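Local coordinates for conserved hypothetical protein (Corynebacterium diphtheriae NCTC 13129, PDB 2GS5) that is of unknown function but belongs to the YqgE/AlgH (UPF0301) family of conserved bacterial proteins, at residues 13-25 with 33-45. Residues are numbered along the deposited sequence; the frame is centred on the assembly and turned at random.
Sequences NEPAPGMVLVAAP and ARSVILIIEHSEY
L21 and I37 form the hydrogen-bonded pair at the middle of an antiparallel match between strands 19-23 and 36-42: L21 N donates to I37 O and I37 N to L21 O, both at 2.8 Å. Non-hydrogen-bonded pairs V20/L38 and V22/V36 lie to either side. The hydrogen bond A23 N to S35 O continues the pairing beyond V22/V36; at the other end, I39 N meets M19 O at 2.9 Å, nearly in line with the carbonyl (C=O...N 175°), and G18 N reaches I39 O. G18 belongs to the type II turn from A16 to M19, closed by M19 N to A16 O. CA-H...O contacts, such as V20 CA to I37 O (3.2 Å), lie between the N-H...O hydrogen bonds.

Apolar contacts occupy both faces. On the V20 face, CG1 of V36, anti to its backbone N (chi1 177°), lies 3.6 Å from V20 CB. On the L21 face, I39 CD1 touches P15 CB (3.8 Å) and L21 CD2, the isoleucine and leucine side chains crossing at about a right angle.

Polar side chains act at the ends. The bent chain of R34 lets NH1 donate a hydrogen bond to P25 O (3.0 Å), the oxygen lying 18° out of the guanidinium plane, with P25 CB over one face; R34 NE adds a weak bond to the same oxygen, and the guanidinium makes a cation-pi contact with W174. Water 2 links R34 N to A24 O. Water 1 joins P15 O to H42 NE2, while H42 ND1 bonds T47 OG1.

Joined by loop 24-35, the strands form a long-looped beta hairpin within the mixed sheet of the AlgH-like fold. Strand 19-23 continues to strand 155-159, and 36-42 to 47-51; W155 lies against L21 and I37, whereas W174 of helix 173-179 packs on V22 and V36.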
loop_
_atom_site.group_PDB
_atom_site.type_symbol
_atom_site.label_atom_id
_atom_site.label_comp_id
_atom_site.label_asym_id
_atom_site.label_seq_id
_atom_site.Cartn_x
_atom_site.Cartn_y
_atom_site.Cartn_z
ATOM N N ASN A 13 9.420 -13.644 1.248
ATOM C CA ASN A 13 8.099 -13.518 1.847
ATOM C C ASN A 13 7.063 -13.740 0.754
ATOM O O ASN A 13 7.201 -13.228 -0.355
ATOM C CB ASN A 13 7.899 -12.130 2.457
ATOM C CG ASN A 13 8.912 -11.800 3.542
ATOM O OD1 ASN A 13 9.468 -10.694 3.578
ATOM N ND2 ASN A 13 9.157 -12.755 4.434
ATOM N N GLU A 14 6.015 -14.498 1.056
ATOM C CA GLU A 14 4.987 -14.771 0.055
ATOM C C GLU A 14 3.999 -13.614 -0.045
ATOM O O GLU A 14 3.590 -13.063 0.970
ATOM C CB GLU A 14 4.252 -16.068 0.374
ATOM C CG GLU A 14 5.052 -17.302 0.003
ATOM C CD GLU A 14 5.354 -17.369 -1.486
ATOM O OE1 GLU A 14 4.388 -17.361 -2.291
ATOM O OE2 GLU A 14 6.553 -17.417 -1.846
ATOM N N PRO A 15 3.630 -13.236 -1.277
ATOM C CA PRO A 15 2.599 -12.215 -1.426
ATOM C C PRO A 15 1.310 -12.598 -0.725
ATOM O O PRO A 15 0.881 -13.749 -0.790
ATOM C CB PRO A 15 2.372 -12.158 -2.935
ATOM C CG PRO A 15 3.617 -12.671 -3.524
ATOM C CD PRO A 15 4.126 -13.693 -2.586
ATOM N N ALA A 16 0.702 -11.615 -0.081
ATOM C CA ALA A 16 -0.549 -11.798 0.638
ATOM C C ALA A 16 -1.076 -10.408 0.980
ATOM O O ALA A 16 -0.317 -9.433 0.983
ATOM C CB ALA A 16 -0.318 -12.608 1.907
ATOM N N PRO A 17 -2.377 -10.298 1.280
ATOM C CA PRO A 17 -2.862 -8.999 1.702
ATOM C C PRO A 17 -2.064 -8.475 2.888
ATOM O O PRO A 17 -1.733 -9.247 3.802
ATOM C CB PRO A 17 -4.318 -9.274 2.090
ATOM C CG PRO A 17 -4.694 -10.468 1.273
ATOM C CD PRO A 17 -3.449 -11.309 1.265
ATOM N N GLY A 18 -1.728 -7.190 2.849
ATOM C CA GLY A 18 -0.967 -6.581 3.930
ATOM C C GLY A 18 0.537 -6.580 3.698
ATOM O O GLY A 18 1.270 -5.953 4.461
HETATM N N MSE A 19 0.996 -7.286 2.667
HETATM C CA MSE A 19 2.373 -7.169 2.192
HETATM C C MSE A 19 2.469 -6.025 1.225
HETATM O O MSE A 19 1.492 -5.689 0.573
HETATM C CB MSE A 19 2.818 -8.438 1.464
HETATM C CG MSE A 19 2.858 -9.666 2.340
HETATM SE SE MSE A 19 4.288 -9.618 3.687
HETATM C CE MSE A 19 5.835 -9.797 2.546
ATOM N N VAL A 20 3.656 -5.435 1.139
ATOM C CA VAL A 20 3.974 -4.480 0.079
ATOM C C VAL A 20 4.945 -5.094 -0.922
ATOM O O VAL A 20 5.789 -5.915 -0.573
ATOM C CB VAL A 20 4.553 -3.156 0.602
ATOM C CG1 VAL A 20 3.443 -2.323 1.244
ATOM C CG2 VAL A 20 5.680 -3.388 1.587
ATOM N N LEU A 21 4.762 -4.702 -2.176
ATOM C CA LEU A 21 5.650 -5.021 -3.274
ATOM C C LEU A 21 6.525 -3.798 -3.472
ATOM O O LEU A 21 6.029 -2.730 -3.843
ATOM C CB LEU A 21 4.861 -5.300 -4.546
ATOM C CG LEU A 21 3.838 -6.431 -4.469
ATOM C CD1 LEU A 21 2.931 -6.474 -5.704
ATOM C CD2 LEU A 21 4.557 -7.754 -4.259
ATOM N N VAL A 22 7.823 -3.952 -3.215
ATOM C CA VAL A 22 8.753 -2.833 -3.296
ATOM C C VAL A 22 9.437 -2.883 -4.651
ATOM O O VAL A 22 10.085 -3.873 -4.974
ATOM C CB VAL A 22 9.808 -2.911 -2.190
ATOM C CG1 VAL A 22 10.727 -1.696 -2.252
ATOM C CG2 VAL A 22 9.138 -3.046 -0.819
ATOM N N ALA A 23 9.277 -1.829 -5.453
ATOM C CA ALA A 23 9.854 -1.799 -6.803
ATOM C C ALA A 23 11.384 -1.931 -6.778
ATOM O O ALA A 23 12.071 -1.284 -5.977
ATOM C CB ALA A 23 9.461 -0.522 -7.538
ATOM N N ALA A 24 11.924 -2.763 -7.657
ATOM C CA ALA A 24 13.368 -2.817 -7.870
ATOM C C ALA A 24 13.875 -1.430 -8.245
ATOM O O ALA A 24 13.206 -0.709 -8.974
ATOM C CB ALA A 24 13.696 -3.811 -8.977
ATOM N N PRO A 25 15.068 -1.049 -7.741
ATOM C CA PRO A 25 15.666 0.226 -8.127
ATOM C C PRO A 25 15.679 0.481 -9.636
ATOM O O PRO A 25 15.489 1.623 -10.071
ATOM C CB PRO A 25 17.093 0.106 -7.593
ATOM C CG PRO A 25 16.960 -0.756 -6.404
ATOM C CD PRO A 25 15.880 -1.750 -6.727
ATOM N N ALA A 33 7.741 3.081 -11.207
ATOM C CA ALA A 33 9.070 3.361 -10.691
ATOM C C ALA A 33 8.985 3.764 -9.220
ATOM O O ALA A 33 8.157 4.606 -8.835
ATOM C CB ALA A 33 9.758 4.450 -11.506
ATOM N N ARG A 34 9.838 3.138 -8.412
ATOM C CA ARG A 34 9.941 3.430 -6.985
ATOM C C ARG A 34 8.596 3.359 -6.267
ATOM O O ARG A 34 8.342 4.095 -5.323
ATOM C CB ARG A 34 10.619 4.789 -6.773
ATOM C CG ARG A 34 12.012 4.881 -7.431
ATOM C CD ARG A 34 13.000 3.808 -6.940
ATOM N NE ARG A 34 14.160 3.666 -7.825
ATOM C CZ ARG A 34 15.356 4.203 -7.611
ATOM N NH1 ARG A 34 16.333 3.988 -8.483
ATOM N NH2 ARG A 34 15.593 4.944 -6.536
ATOM N N SER A 35 7.750 2.439 -6.718
ATOM C CA SER A 35 6.473 2.212 -6.069
ATOM C C SER A 35 6.611 1.266 -4.884
ATOM O O SER A 35 7.569 0.488 -4.769
ATOM C CB SER A 35 5.446 1.673 -7.069
ATOM O OG SER A 35 5.862 0.469 -7.684
ATOM N N VAL A 36 5.633 1.366 -3.990
ATOM C CA VAL A 36 5.477 0.466 -2.855
ATOM C C VAL A 36 4.017 0.069 -2.856
ATOM O O VAL A 36 3.163 0.838 -2.402
ATOM C CB VAL A 36 5.823 1.148 -1.521
ATOM C CG1 VAL A 36 5.581 0.209 -0.345
ATOM C CG2 VAL A 36 7.268 1.654 -1.542
ATOM N N ILE A 37 3.726 -1.112 -3.396
ATOM C CA ILE A 37 2.339 -1.468 -3.672
ATOM C C ILE A 37 1.793 -2.383 -2.594
ATOM O O ILE A 37 2.218 -3.517 -2.465
ATOM C CB ILE A 37 2.186 -2.090 -5.068
ATOM C CG1 ILE A 37 2.648 -1.070 -6.126
ATOM C CG2 ILE A 37 0.715 -2.495 -5.324
ATOM C CD1 ILE A 37 2.746 -1.613 -7.497
ATOM N N LEU A 38 0.856 -1.855 -1.811
ATOM C CA LEU A 38 0.172 -2.629 -0.782
ATOM C C LEU A 38 -0.829 -3.573 -1.425
ATOM O O LEU A 38 -1.746 -3.134 -2.116
ATOM C CB LEU A 38 -0.564 -1.696 0.172
ATOM C CG LEU A 38 -1.403 -2.333 1.272
ATOM C CD1 LEU A 38 -0.531 -3.074 2.263
ATOM C CD2 LEU A 38 -2.248 -1.275 1.976
ATOM N N ILE A 39 -0.651 -4.867 -1.188
ATOM C CA ILE A 39 -1.586 -5.875 -1.681
ATOM C C ILE A 39 -2.862 -5.812 -0.850
ATOM O O ILE A 39 -2.822 -5.942 0.379
ATOM C CB ILE A 39 -0.969 -7.296 -1.646
ATOM C CG1 ILE A 39 0.259 -7.347 -2.559
ATOM C CG2 ILE A 39 -2.008 -8.360 -2.029
ATOM C CD1 ILE A 39 1.059 -8.625 -2.434
ATOM N N ILE A 40 -3.988 -5.571 -1.525
ATOM C CA ILE A 40 -5.292 -5.440 -0.852
ATOM C C ILE A 40 -6.236 -6.610 -1.137
ATOM O O ILE A 40 -7.278 -6.749 -0.483
ATOM C CB ILE A 40 -5.980 -4.099 -1.237
ATOM C CG1 ILE A 40 -6.289 -4.027 -2.741
ATOM C CG2 ILE A 40 -5.105 -2.921 -0.805
ATOM C CD1 ILE A 40 -6.962 -2.725 -3.154
ATOM N N GLU A 41 -5.892 -7.428 -2.118
ATOM C CA GLU A 41 -6.671 -8.620 -2.453
ATOM C C GLU A 41 -5.769 -9.569 -3.226
ATOM O O GLU A 41 -5.090 -9.164 -4.160
ATOM C CB GLU A 41 -7.888 -8.245 -3.293
ATOM C CG GLU A 41 -8.680 -9.421 -3.847
ATOM C CD GLU A 41 -9.677 -10.019 -2.867
ATOM O OE1 GLU A 41 -9.835 -9.499 -1.739
ATOM O OE2 GLU A 41 -10.298 -11.020 -3.244
ATOM N N HIS A 42 -5.785 -10.839 -2.854
ATOM C CA HIS A 42 -4.944 -11.822 -3.500
ATOM C C HIS A 42 -5.735 -13.105 -3.568
ATOM O O HIS A 42 -5.979 -13.760 -2.547
ATOM C CB HIS A 42 -3.643 -11.989 -2.718
ATOM C CG HIS A 42 -2.696 -12.974 -3.316
ATOM N ND1 HIS A 42 -2.198 -12.856 -4.598
ATOM C CD2 HIS A 42 -2.154 -14.106 -2.805
ATOM C CE1 HIS A 42 -1.382 -13.864 -4.844
ATOM N NE2 HIS A 42 -1.345 -14.642 -3.776
ATOM N N SER A 43 -6.183 -13.426 -4.768
ATOM C CA SER A 43 -7.101 -14.536 -4.955
ATOM C C SER A 43 -6.785 -15.281 -6.248
ATOM O O SER A 43 -5.893 -14.896 -7.005
ATOM C CB SER A 43 -8.521 -13.988 -4.990
ATOM O OG SER A 43 -8.781 -13.438 -6.260
ATOM N N GLU A 44 -7.528 -16.354 -6.498
ATOM C CA GLU A 44 -7.365 -17.136 -7.713
ATOM C C GLU A 44 -7.735 -16.301 -8.937
ATOM O O GLU A 44 -7.254 -16.562 -10.031
ATOM C CB GLU A 44 -8.225 -18.408 -7.649
ATOM C CG GLU A 44 -7.878 -19.468 -8.684
ATOM C CD GLU A 44 -8.738 -19.408 -9.933
ATOM O OE1 GLU A 44 -9.958 -19.161 -9.810
ATOM O OE2 GLU A 44 -8.200 -19.629 -11.040
ATOM N N TYR A 45 -8.572 -15.288 -8.720
ATOM C CA TYR A 45 -9.016 -14.385 -9.771
ATOM C C TYR A 45 -7.888 -13.440 -10.212
ATOM O O TYR A 45 -7.577 -13.338 -11.395
ATOM C CB TYR A 45 -10.230 -13.588 -9.276
ATOM C CG TYR A 45 -10.810 -12.652 -10.300
ATOM C CD1 TYR A 45 -11.639 -13.129 -11.315
ATOM C CD2 TYR A 45 -10.513 -11.292 -10.272
ATOM C CE1 TYR A 45 -12.161 -12.267 -12.273
ATOM C CE2 TYR A 45 -11.029 -10.425 -11.225
ATOM C CZ TYR A 45 -11.851 -10.918 -12.217
ATOM O OH TYR A 45 -12.369 -10.060 -13.159
HETATM O O HOH W 1 1.057 -16.073 -2.133
HETATM O O HOH W 2 12.222 1.866 -9.268
#